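Local structure of serine repeat antigen 5 (Plasmodium falciparum, 6X42) at residues E202-K206 and W250-F256; H219-G225 and W240-W246; K207-C212 and K257-P263; V189-I193 and F270-I276. The protein adopts the papain-type cysteine protease fold as a pseudo-zymogen of the malaria parasite, and probably has little or no proteolytic activity of its own. All blocks are in the same frame, centred on the assembly; numbering follows the deposited sequence.

Contact 1: E202-K206 and W250-F256; sequences EFSGK and WGDEGYF
F203 drives the edge of its ring against one face of F256 in a T-shaped pair: the centroids are 5.4 Å apart, the planes meet at 70°, and F203 CE1 lies 3.7 Å from F256 CD1. F203 CD1 also meets CH2 of the W250 indole, at 4.2 Å. On the backbone beside the rings, G251 turns its CA hydrogen to the F203 carbonyl, with CA 3.3 Å from O. The other end of the contact is ionic. K206 NZ forms a salt bridge to D252 OD1 at 2.8 Å, arriving on the syn side and 21° out of the carboxylate plane. The lysine chain bends only at its last torsion (chi4 -49°), which hooks NZ back to the acid while CG rests 3.2 Å from D252 OD2. One water closes the ring, donating to D252 OD2 and accepting from K206 NZ, so both carboxylate oxygens are engaged. D252 opens a type I' turn to Y255, and G254 N bonds W250 O at 2.7 Å, a bond that overlaps the turn. The WGDEGY run belongs to the segment after the active-site asparagine in papain-type proteases, where this glycine-rich loop leads into strand 255-259.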
# COMPACT_ATOMS: atom_id res chain seq x y z
N GLU A 202 0.58 21.24 -8.16
CA GLU A 202 -0.77 21.22 -7.62
C GLU A 202 -1.00 20.09 -6.61
O GLU A 202 -1.99 20.13 -5.88
CB GLU A 202 -1.71 21.07 -8.82
CG GLU A 202 -1.80 22.29 -9.74
CD GLU A 202 -0.72 22.31 -10.85
OE1 GLU A 202 0.01 21.28 -10.99
OE2 GLU A 202 -0.67 23.30 -11.64
N PHE A 203 -0.11 19.10 -6.54
CA PHE A 203 -0.31 18.00 -5.60
C PHE A 203 -0.02 18.40 -4.16
O PHE A 203 -0.31 17.62 -3.26
CB PHE A 203 0.50 16.76 -6.02
CG PHE A 203 -0.29 15.82 -6.86
CD1 PHE A 203 -0.85 14.67 -6.31
CD2 PHE A 203 -0.52 16.08 -8.21
CE1 PHE A 203 -1.59 13.81 -7.08
CE2 PHE A 203 -1.29 15.23 -8.96
CZ PHE A 203 -1.81 14.10 -8.40
N SER A 204 0.52 19.59 -3.92
CA SER A 204 0.55 20.13 -2.56
C SER A 204 -0.82 20.76 -2.32
O SER A 204 -1.31 21.51 -3.15
CB SER A 204 1.65 21.18 -2.40
OG SER A 204 2.92 20.68 -2.77
N GLY A 205 -1.42 20.46 -1.19
CA GLY A 205 -2.72 21.03 -0.88
C GLY A 205 -3.79 19.96 -0.79
O GLY A 205 -3.53 18.77 -0.87
N LYS A 206 -5.03 20.43 -0.61
CA LYS A 206 -6.12 19.58 -0.14
C LYS A 206 -7.18 19.28 -1.19
O LYS A 206 -8.16 18.59 -0.88
CB LYS A 206 -6.78 20.20 1.10
CG LYS A 206 -5.91 20.11 2.35
CD LYS A 206 -6.25 21.18 3.37
CE LYS A 206 -5.36 21.05 4.62
NZ LYS A 206 -5.32 19.66 5.16
N TRP A 250 4.80 16.10 2.27
CA TRP A 250 4.44 15.95 0.88
C TRP A 250 2.92 15.87 0.77
O TRP A 250 2.26 15.20 1.57
CB TRP A 250 5.10 14.67 0.29
CG TRP A 250 4.73 14.58 -1.13
CD1 TRP A 250 5.34 15.22 -2.18
CD2 TRP A 250 3.59 13.93 -1.68
NE1 TRP A 250 4.66 15.00 -3.33
CE2 TRP A 250 3.57 14.22 -3.06
CE3 TRP A 250 2.59 13.11 -1.14
CZ2 TRP A 250 2.58 13.73 -3.91
CZ3 TRP A 250 1.61 12.64 -1.99
CH2 TRP A 250 1.61 12.95 -3.36
N GLY A 251 2.37 16.53 -0.24
CA GLY A 251 0.93 16.37 -0.52
C GLY A 251 0.10 17.03 0.55
O GLY A 251 0.31 18.21 0.86
N ASP A 252 -0.86 16.30 1.10
CA ASP A 252 -1.70 16.75 2.21
C ASP A 252 -1.34 15.90 3.43
O ASP A 252 -1.90 14.82 3.65
CB ASP A 252 -3.16 16.62 1.83
CG ASP A 252 -4.10 17.15 2.88
OD1 ASP A 252 -3.67 17.79 3.86
OD2 ASP A 252 -5.32 16.95 2.69
N GLU A 253 -0.33 16.34 4.17
CA GLU A 253 0.19 15.60 5.33
C GLU A 253 0.64 14.18 4.98
O GLU A 253 0.56 13.26 5.80
CB GLU A 253 -0.81 15.60 6.49
CG GLU A 253 -1.11 17.01 7.00
CD GLU A 253 -2.18 17.06 8.09
OE1 GLU A 253 -2.31 16.08 8.84
OE2 GLU A 253 -2.85 18.11 8.22
N GLY A 254 1.15 14.00 3.77
CA GLY A 254 1.67 12.73 3.32
C GLY A 254 0.71 11.91 2.50
O GLY A 254 1.12 10.86 1.96
N TYR A 255 -0.55 12.35 2.40
CA TYR A 255 -1.64 11.70 1.67
C TYR A 255 -2.10 12.60 0.53
O TYR A 255 -1.73 13.78 0.45
CB TYR A 255 -2.82 11.44 2.61
CG TYR A 255 -2.54 10.50 3.76
CD1 TYR A 255 -1.95 10.96 4.93
CD2 TYR A 255 -2.88 9.16 3.69
CE1 TYR A 255 -1.68 10.11 5.99
CE2 TYR A 255 -2.64 8.29 4.73
CZ TYR A 255 -2.02 8.75 5.88
OH TYR A 255 -1.77 7.87 6.91
N PHE A 256 -2.97 12.08 -0.33
CA PHE A 256 -3.68 12.92 -1.27
C PHE A 256 -5.01 12.26 -1.60
O PHE A 256 -5.23 11.09 -1.32
CB PHE A 256 -2.86 13.21 -2.54
CG PHE A 256 -2.54 12.00 -3.40
CD1 PHE A 256 -3.27 11.72 -4.55
CD2 PHE A 256 -1.48 11.16 -3.09
CE1 PHE A 256 -2.96 10.63 -5.34
CE2 PHE A 256 -1.17 10.09 -3.89
CZ PHE A 256 -1.91 9.83 -5.00
O HOH W 1 -7.54 17.67 4.29

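Contact 2: H219-G225 and W240-W246; sequences HAVNIVG and WIVRNSW
Strands 219-225 and 240-243 run antiparallel, with N222 facing R243 in a hydrogen-bonded pair and I223 facing V242 in a non-hydrogen-bonded one, until a classic bulge sets both V224 and G225 against I241. V224 N reaches I241 O and I241 N reaches G225 O, both at 2.9 Å, the second donor standing well above the carbonyl plane. Beyond the last paired residues, H219 NE2 donates to N244 OD1 at 2.9 Å, almost straight at 172° and in the imidazole plane, although ring and amide planes are turned 69° apart. CG anti to the backbone N (chi1 180°) swings the H219 ring across to this amide. S245 N also bonds N244 OD1, which fixes the amide, and W246 leans obliquely on the imidazole, CZ2 over one face and NE1 3.3 Å from H219 CE1. H219 and N244 probably correspond to the His and Asn of the papain-family catalytic site. I223 CD1 sits over the W240 five-membered ring, 4.0 Å from its centroid (CH-pi), and V221 CG2 meets V242 CG1 at 3.5 Å. Helix 172-186 packs on I223 and W240, helix 53-68 on A220, N222 and R243, while strands 189-193 and 255-259 flank the hairpin.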
# COMPACT_ATOMS: atom_id res chain seq x y z
N HIS A 219 5.57 3.10 -9.08
CA HIS A 219 5.66 3.57 -7.70
C HIS A 219 4.45 3.03 -6.96
O HIS A 219 3.32 3.18 -7.41
CB HIS A 219 5.69 5.12 -7.72
CG HIS A 219 5.77 5.73 -6.36
ND1 HIS A 219 6.89 5.65 -5.57
CD2 HIS A 219 4.86 6.45 -5.67
CE1 HIS A 219 6.64 6.26 -4.42
NE2 HIS A 219 5.42 6.75 -4.46
N ALA A 220 4.72 2.41 -5.82
CA ALA A 220 3.68 1.80 -5.01
C ALA A 220 3.24 2.75 -3.90
O ALA A 220 4.06 3.37 -3.24
CB ALA A 220 4.16 0.50 -4.39
N VAL A 221 1.92 2.86 -3.73
CA VAL A 221 1.25 3.66 -2.72
C VAL A 221 0.18 2.77 -2.08
O VAL A 221 0.10 1.59 -2.38
CB VAL A 221 0.67 4.96 -3.31
CG1 VAL A 221 1.78 5.87 -3.80
CG2 VAL A 221 -0.32 4.64 -4.43
N ASN A 222 -0.64 3.33 -1.18
CA ASN A 222 -1.75 2.57 -0.62
C ASN A 222 -3.03 3.36 -0.77
O ASN A 222 -3.07 4.56 -0.46
CB ASN A 222 -1.54 2.25 0.86
CG ASN A 222 -0.31 1.40 1.09
OD1 ASN A 222 0.77 1.92 1.37
ND2 ASN A 222 -0.45 0.08 0.93
N ILE A 223 -4.11 2.70 -1.19
CA ILE A 223 -5.44 3.27 -1.05
C ILE A 223 -5.94 2.91 0.33
O ILE A 223 -5.91 1.73 0.73
CB ILE A 223 -6.39 2.79 -2.16
CG1 ILE A 223 -5.91 3.27 -3.52
CG2 ILE A 223 -7.81 3.28 -1.87
CD1 ILE A 223 -6.65 2.63 -4.69
N VAL A 224 -6.35 3.92 1.09
CA VAL A 224 -6.69 3.77 2.51
C VAL A 224 -8.09 4.23 2.84
O VAL A 224 -8.51 4.08 4.00
CB VAL A 224 -5.65 4.46 3.42
CG1 VAL A 224 -4.26 3.95 3.10
CG2 VAL A 224 -5.71 5.99 3.31
N GLY A 225 -8.81 4.81 1.90
CA GLY A 225 -10.14 5.31 2.16
C GLY A 225 -10.70 5.90 0.87
O GLY A 225 -10.10 5.77 -0.20
N TRP A 240 -10.48 8.45 -4.12
CA TRP A 240 -9.66 7.63 -3.25
C TRP A 240 -8.84 8.53 -2.34
O TRP A 240 -8.38 9.60 -2.76
CB TRP A 240 -8.65 6.80 -4.06
CG TRP A 240 -9.24 5.82 -5.02
CD1 TRP A 240 -9.01 5.77 -6.35
CD2 TRP A 240 -10.15 4.74 -4.73
NE1 TRP A 240 -9.71 4.72 -6.92
CE2 TRP A 240 -10.41 4.08 -5.94
CE3 TRP A 240 -10.76 4.27 -3.56
CZ2 TRP A 240 -11.28 3.00 -6.02
CZ3 TRP A 240 -11.61 3.20 -3.64
CH2 TRP A 240 -11.86 2.58 -4.86
N ILE A 241 -8.61 8.08 -1.10
CA ILE A 241 -7.60 8.63 -0.21
C ILE A 241 -6.38 7.73 -0.35
O ILE A 241 -6.47 6.50 -0.16
CB ILE A 241 -8.07 8.70 1.25
CG1 ILE A 241 -9.39 9.47 1.37
CG2 ILE A 241 -6.98 9.32 2.10
CD1 ILE A 241 -9.95 9.48 2.77
N VAL A 242 -5.25 8.33 -0.70
CA VAL A 242 -4.02 7.61 -1.02
C VAL A 242 -2.91 8.05 -0.08
O VAL A 242 -2.66 9.25 0.10
CB VAL A 242 -3.61 7.84 -2.49
CG1 VAL A 242 -2.34 7.06 -2.85
CG2 VAL A 242 -4.74 7.47 -3.43
N ARG A 243 -2.22 7.06 0.49
CA ARG A 243 -1.03 7.25 1.32
C ARG A 243 0.22 7.10 0.46
O ARG A 243 0.36 6.12 -0.28
CB ARG A 243 -1.00 6.18 2.42
CG ARG A 243 0.20 6.23 3.36
CD ARG A 243 0.09 5.15 4.36
NE ARG A 243 1.28 4.90 5.16
CZ ARG A 243 1.49 5.30 6.41
NH1 ARG A 243 0.68 6.13 7.02
NH2 ARG A 243 2.52 4.83 7.06
N ASN A 244 1.13 8.06 0.58
CA ASN A 244 2.45 8.01 -0.05
C ASN A 244 3.51 7.85 1.03
O ASN A 244 3.22 7.96 2.22
CB ASN A 244 2.67 9.28 -0.89
CG ASN A 244 3.65 9.10 -2.03
OD1 ASN A 244 4.30 8.06 -2.18
ND2 ASN A 244 3.76 10.14 -2.84
N SER A 245 4.75 7.61 0.60
CA SER A 245 5.90 7.38 1.45
C SER A 245 7.01 8.41 1.20
O SER A 245 8.20 8.07 1.18
CB SER A 245 6.42 5.95 1.33
OG SER A 245 6.63 5.57 -0.02
N TRP A 246 6.60 9.66 1.01
CA TRP A 246 7.51 10.78 0.77
C TRP A 246 7.52 11.74 1.95
O TRP A 246 7.89 12.91 1.82
CB TRP A 246 7.18 11.49 -0.54
CG TRP A 246 7.42 10.65 -1.78
CD1 TRP A 246 8.05 9.45 -1.87
CD2 TRP A 246 7.01 10.99 -3.11
NE1 TRP A 246 8.03 9.00 -3.17
CE2 TRP A 246 7.42 9.94 -3.96
CE3 TRP A 246 6.33 12.08 -3.67
CZ2 TRP A 246 7.15 9.93 -5.33
CZ3 TRP A 246 6.09 12.08 -5.03
CH2 TRP A 246 6.49 11.01 -5.84
O HOH W 2 4.12 4.70 -0.86

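Contact 3: K207-C212 and K257-P263; sequences KVQNLC and KVDMYGP
Two backbone bonds tie Q209 to the strand beside it: Q209 N donates to K257 O at 2.9 Å, and D259 N donates to Q209 O at 2.8 Å. They bracket V258, so Q209 and V258 form a parallel pair. D259 then turns its side chain along its own loop, where OD1 accepts from Y261 N at 3.0 Å and from G262 N at 2.9 Å. The Y261 bond is an Asx turn and comes from the anti side of the carboxylate; the G262 donor stands above the plane. D259 OD2 goes to Y229 OH, so both oxygens are held. Water extends the pairing at its start, where one molecule donates to K207 O and accepts from K257 N. Around this polar spine, N210 lies side by side with D259, the two pointing the same way with amide and carboxylate planes 63° apart. CG of N210 is anti to the backbone N (chi1 -172°), which carries OD1 to 3.2 Å from D259 CB, with the CA of G262 as close; the amide ND2 instead runs beside P263 CG. L211 CD2 meets V258 CG2 at 3.8 Å, crossing it at about a right angle. Farther out, C212 SG passes P263 CG at 4.4 Å and is linked covalently to C266. Here a short, weakly bonded parallel strand at 208-209 is added to the mixed sheet of the papain-type fold, continued by an Asx-stabilised turn and fastened near its end by the C212-C266 disulfide.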
# COMPACT_ATOMS: atom_id res chain seq x y z
N LYS A 207 -7.02 19.77 -2.40
CA LYS A 207 -7.98 19.54 -3.46
C LYS A 207 -7.99 18.06 -3.87
O LYS A 207 -7.00 17.34 -3.72
CB LYS A 207 -7.54 20.40 -4.64
CG LYS A 207 -8.18 20.17 -5.97
CD LYS A 207 -7.43 20.97 -7.05
CE LYS A 207 -7.07 20.10 -8.26
NZ LYS A 207 -8.23 19.37 -8.87
N VAL A 208 -9.11 17.60 -4.43
CA VAL A 208 -9.14 16.29 -5.08
C VAL A 208 -8.50 16.42 -6.45
O VAL A 208 -8.97 17.19 -7.30
CB VAL A 208 -10.58 15.75 -5.19
CG1 VAL A 208 -10.56 14.40 -5.91
CG2 VAL A 208 -11.25 15.62 -3.82
N GLN A 209 -7.41 15.69 -6.66
CA GLN A 209 -6.74 15.70 -7.95
C GLN A 209 -7.57 14.95 -8.98
O GLN A 209 -8.38 14.09 -8.63
CB GLN A 209 -5.34 15.07 -7.80
CG GLN A 209 -4.48 15.70 -6.71
CD GLN A 209 -4.19 17.14 -6.94
OE1 GLN A 209 -4.15 17.63 -8.07
NE2 GLN A 209 -3.93 17.84 -5.84
N ASN A 210 -7.39 15.30 -10.25
CA ASN A 210 -8.20 14.73 -11.33
C ASN A 210 -7.33 14.62 -12.57
O ASN A 210 -6.99 15.62 -13.19
CB ASN A 210 -9.44 15.58 -11.61
CG ASN A 210 -10.40 14.92 -12.60
OD1 ASN A 210 -10.81 13.78 -12.41
ND2 ASN A 210 -10.80 15.65 -13.63
N LEU A 211 -6.98 13.40 -12.95
CA LEU A 211 -6.03 13.24 -14.04
C LEU A 211 -6.05 11.80 -14.53
O LEU A 211 -6.55 10.90 -13.86
CB LEU A 211 -4.62 13.62 -13.59
CG LEU A 211 -3.90 12.67 -12.61
CD1 LEU A 211 -2.43 13.05 -12.60
CD2 LEU A 211 -4.51 12.72 -11.24
N CYS A 212 -5.47 11.62 -15.71
CA CYS A 212 -5.28 10.31 -16.29
C CYS A 212 -4.00 9.66 -15.78
O CYS A 212 -3.04 10.32 -15.41
CB CYS A 212 -5.13 10.44 -17.82
SG CYS A 212 -6.47 11.29 -18.73
N LYS A 257 -5.91 13.05 -2.18
CA LYS A 257 -7.18 12.56 -2.72
C LYS A 257 -7.15 12.65 -4.24
O LYS A 257 -6.62 13.62 -4.79
CB LYS A 257 -8.36 13.38 -2.18
CG LYS A 257 -8.56 13.25 -0.69
CD LYS A 257 -9.74 14.07 -0.21
CE LYS A 257 -9.90 13.97 1.29
NZ LYS A 257 -8.95 14.85 2.00
N VAL A 258 -7.71 11.65 -4.90
CA VAL A 258 -7.71 11.62 -6.36
C VAL A 258 -9.05 11.07 -6.84
O VAL A 258 -9.58 10.11 -6.27
CB VAL A 258 -6.50 10.81 -6.90
CG1 VAL A 258 -6.54 9.36 -6.46
CG2 VAL A 258 -6.38 10.90 -8.41
N ASP A 259 -9.59 11.71 -7.87
CA ASP A 259 -10.86 11.26 -8.45
C ASP A 259 -10.74 9.82 -8.93
O ASP A 259 -9.78 9.45 -9.61
CB ASP A 259 -11.22 12.21 -9.60
CG ASP A 259 -12.66 12.06 -10.06
OD1 ASP A 259 -12.94 11.03 -10.70
OD2 ASP A 259 -13.49 12.95 -9.75
N MET A 260 -11.73 9.01 -8.57
CA MET A 260 -11.66 7.58 -8.86
C MET A 260 -11.70 7.29 -10.36
O MET A 260 -11.14 6.29 -10.82
CB MET A 260 -12.88 6.90 -8.28
CG MET A 260 -12.81 6.63 -6.82
SD MET A 260 -14.25 5.63 -6.35
CE MET A 260 -14.09 5.82 -4.56
N TYR A 261 -12.42 8.09 -11.12
CA TYR A 261 -12.60 7.81 -12.53
C TYR A 261 -11.75 8.71 -13.41
O TYR A 261 -11.32 8.28 -14.48
CB TYR A 261 -14.10 7.85 -12.90
CG TYR A 261 -14.93 6.71 -12.27
CD1 TYR A 261 -15.13 5.48 -12.93
CD2 TYR A 261 -15.52 6.87 -11.03
CE1 TYR A 261 -15.90 4.46 -12.34
CE2 TYR A 261 -16.27 5.86 -10.44
CZ TYR A 261 -16.48 4.66 -11.10
OH TYR A 261 -17.24 3.66 -10.50
N GLY A 262 -11.46 9.92 -12.97
CA GLY A 262 -10.68 10.86 -13.73
C GLY A 262 -11.43 11.43 -14.91
O GLY A 262 -12.63 11.17 -15.11
N PRO A 263 -10.74 12.23 -15.72
CA PRO A 263 -11.38 12.81 -16.91
C PRO A 263 -11.91 11.75 -17.85
O PRO A 263 -11.34 10.66 -17.99
CB PRO A 263 -10.25 13.61 -17.57
CG PRO A 263 -9.27 13.87 -16.49
CD PRO A 263 -9.37 12.74 -15.53
O HOH W 3 -5.35 15.88 -2.16
O HOH W 4 -13.63 14.42 -14.50
O HOH W 5 -8.26 11.05 -11.43
O HOH W 6 -7.91 8.56 -13.86

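Contact 4: V189-I193 and F270-I276; sequences VIAYI and FIHSVVI
I193 CG2 settles into the notch between the F270 ring and I271, 3.7 Å from F270 CE2 and 4.1 Å from I271 CD1, at one end of an antiparallel pairing in the mixed sheet of the papain-type fold. The chi1 of I193 (64°) places CG1 between the backbone N and the carbonyl carbon, from where CD1 reaches F270 CZ at 3.9 Å, so two branches of the isoleucine touch the CE2-CZ end of the ring. Next along the strand, the low methyl of A191 takes in two larger neighbours, V274 CG1 at 4.1 Å and I271 CG2. The same V274 CG1 also leans on V189 CG2, 3.9 Å away, so one valine methyl touches both side chains. V189 CG1 then meets I276 CG2, and helix 172-186 packs against this face through V189, V274 and I276. On the other face I190 and V275 sit shoulder to shoulder, joined by their reciprocal backbone bonds, with helix 53-68 beside I190. Y192 N bonds S273 O, and Y192 O receives H272 N. Y192 CB rests 3.5 Å from S273 OG, a hydroxyl that shares a nearly straight (170°) hydrogen bond with H272 ND1, the two atoms 2.9 Å apart.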
# COMPACT_ATOMS: atom_id res chain seq x y z
N VAL A 189 -5.35 -1.31 0.43
CA VAL A 189 -4.74 -2.12 -0.61
C VAL A 189 -3.43 -1.46 -1.00
O VAL A 189 -3.19 -0.28 -0.73
CB VAL A 189 -5.64 -2.32 -1.85
CG1 VAL A 189 -6.95 -2.97 -1.48
CG2 VAL A 189 -5.86 -0.99 -2.59
N ILE A 190 -2.56 -2.23 -1.65
CA ILE A 190 -1.41 -1.70 -2.36
C ILE A 190 -1.90 -1.23 -3.72
O ILE A 190 -2.70 -1.92 -4.36
CB ILE A 190 -0.34 -2.79 -2.51
CG1 ILE A 190 0.07 -3.38 -1.16
CG2 ILE A 190 0.86 -2.23 -3.29
CD1 ILE A 190 0.78 -4.74 -1.30
N ALA A 191 -1.46 -0.05 -4.16
CA ALA A 191 -1.82 0.44 -5.49
C ALA A 191 -0.58 0.89 -6.22
O ALA A 191 0.34 1.44 -5.60
CB ALA A 191 -2.83 1.60 -5.43
N TYR A 192 -0.55 0.72 -7.53
CA TYR A 192 0.58 1.16 -8.37
C TYR A 192 0.16 2.37 -9.17
O TYR A 192 -0.92 2.35 -9.68
CB TYR A 192 1.13 0.05 -9.28
CG TYR A 192 2.38 -0.53 -8.70
CD1 TYR A 192 2.34 -1.68 -7.93
CD2 TYR A 192 3.60 0.12 -8.82
CE1 TYR A 192 3.49 -2.20 -7.35
CE2 TYR A 192 4.75 -0.38 -8.25
CZ TYR A 192 4.70 -1.55 -7.51
OH TYR A 192 5.82 -2.05 -6.94
N ILE A 193 1.00 3.38 -9.20
CA ILE A 193 0.84 4.59 -10.00
C ILE A 193 2.17 4.87 -10.70
O ILE A 193 3.20 4.28 -10.41
CB ILE A 193 0.42 5.81 -9.14
CG1 ILE A 193 1.49 6.19 -8.11
CG2 ILE A 193 -0.90 5.50 -8.43
CD1 ILE A 193 1.21 7.54 -7.44
N PHE A 270 -5.76 6.71 -13.38
CA PHE A 270 -4.64 7.07 -12.51
C PHE A 270 -4.14 5.88 -11.67
O PHE A 270 -2.92 5.74 -11.45
CB PHE A 270 -5.06 8.25 -11.60
CG PHE A 270 -4.04 8.59 -10.57
CD1 PHE A 270 -2.95 9.37 -10.90
CD2 PHE A 270 -4.16 8.13 -9.28
CE1 PHE A 270 -1.99 9.66 -9.93
CE2 PHE A 270 -3.21 8.42 -8.32
CZ PHE A 270 -2.12 9.19 -8.64
N ILE A 271 -5.03 5.02 -11.21
CA ILE A 271 -4.64 3.80 -10.51
C ILE A 271 -4.39 2.74 -11.57
O ILE A 271 -5.31 2.27 -12.23
CB ILE A 271 -5.73 3.34 -9.52
CG1 ILE A 271 -6.04 4.43 -8.48
CG2 ILE A 271 -5.32 2.03 -8.90
CD1 ILE A 271 -4.88 4.84 -7.60
N HIS A 272 -3.14 2.32 -11.72
CA HIS A 272 -2.80 1.29 -12.70
C HIS A 272 -3.31 -0.07 -12.27
O HIS A 272 -3.86 -0.84 -13.08
CB HIS A 272 -1.28 1.28 -12.89
CG HIS A 272 -0.82 0.22 -13.83
ND1 HIS A 272 -0.58 -1.08 -13.42
CD2 HIS A 272 -0.61 0.25 -15.16
CE1 HIS A 272 -0.25 -1.80 -14.48
NE2 HIS A 272 -0.25 -1.01 -15.55
N SER A 273 -3.10 -0.41 -11.01
CA SER A 273 -3.36 -1.75 -10.51
C SER A 273 -3.38 -1.69 -9.00
O SER A 273 -2.85 -0.76 -8.38
CB SER A 273 -2.32 -2.73 -11.03
OG SER A 273 -1.00 -2.27 -10.84
N VAL A 274 -3.98 -2.72 -8.41
CA VAL A 274 -3.96 -2.92 -6.97
C VAL A 274 -3.54 -4.34 -6.66
O VAL A 274 -3.78 -5.27 -7.45
CB VAL A 274 -5.31 -2.58 -6.31
CG1 VAL A 274 -5.68 -1.10 -6.48
CG2 VAL A 274 -6.43 -3.43 -6.84
N VAL A 275 -2.96 -4.52 -5.48
CA VAL A 275 -2.53 -5.81 -4.96
C VAL A 275 -3.02 -5.97 -3.53
O VAL A 275 -2.94 -5.03 -2.73
CB VAL A 275 -0.99 -5.98 -5.03
CG1 VAL A 275 -0.55 -7.33 -4.50
CG2 VAL A 275 -0.49 -5.79 -6.44
N ILE A 276 -3.52 -7.16 -3.22
CA ILE A 276 -3.87 -7.55 -1.86
C ILE A 276 -3.08 -8.80 -1.49
O ILE A 276 -2.76 -9.64 -2.34
CB ILE A 276 -5.38 -7.77 -1.64
CG1 ILE A 276 -5.90 -8.92 -2.46
CG2 ILE A 276 -6.14 -6.50 -1.98
CD1 ILE A 276 -7.31 -9.32 -2.08

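How the contacts relate
The four contacts form a continuous route across one mixed sheet. Contacts 2 and 4, centres 9 Å apart, join where V221 N meets A191 O at 2.8 Å, probably in a hydrogen bond. Contact 2 passes to contacts 1 and 3 through strand 255-259: F256 O lies 2.8 Å from V242 N, and V258 O 2.9 Å from W240 N. F270 of contact 4 packs on F256, V258 and L211, joining contacts 1, 3 and 4. Contact 2 holds the probable His and Asn of a papain-type active centre, H219 and N244; the H219 side chain is about 12 Å from a bound calcium ion, and that of D259 in contact 3 about 9 Å from the bound triiodo ligand.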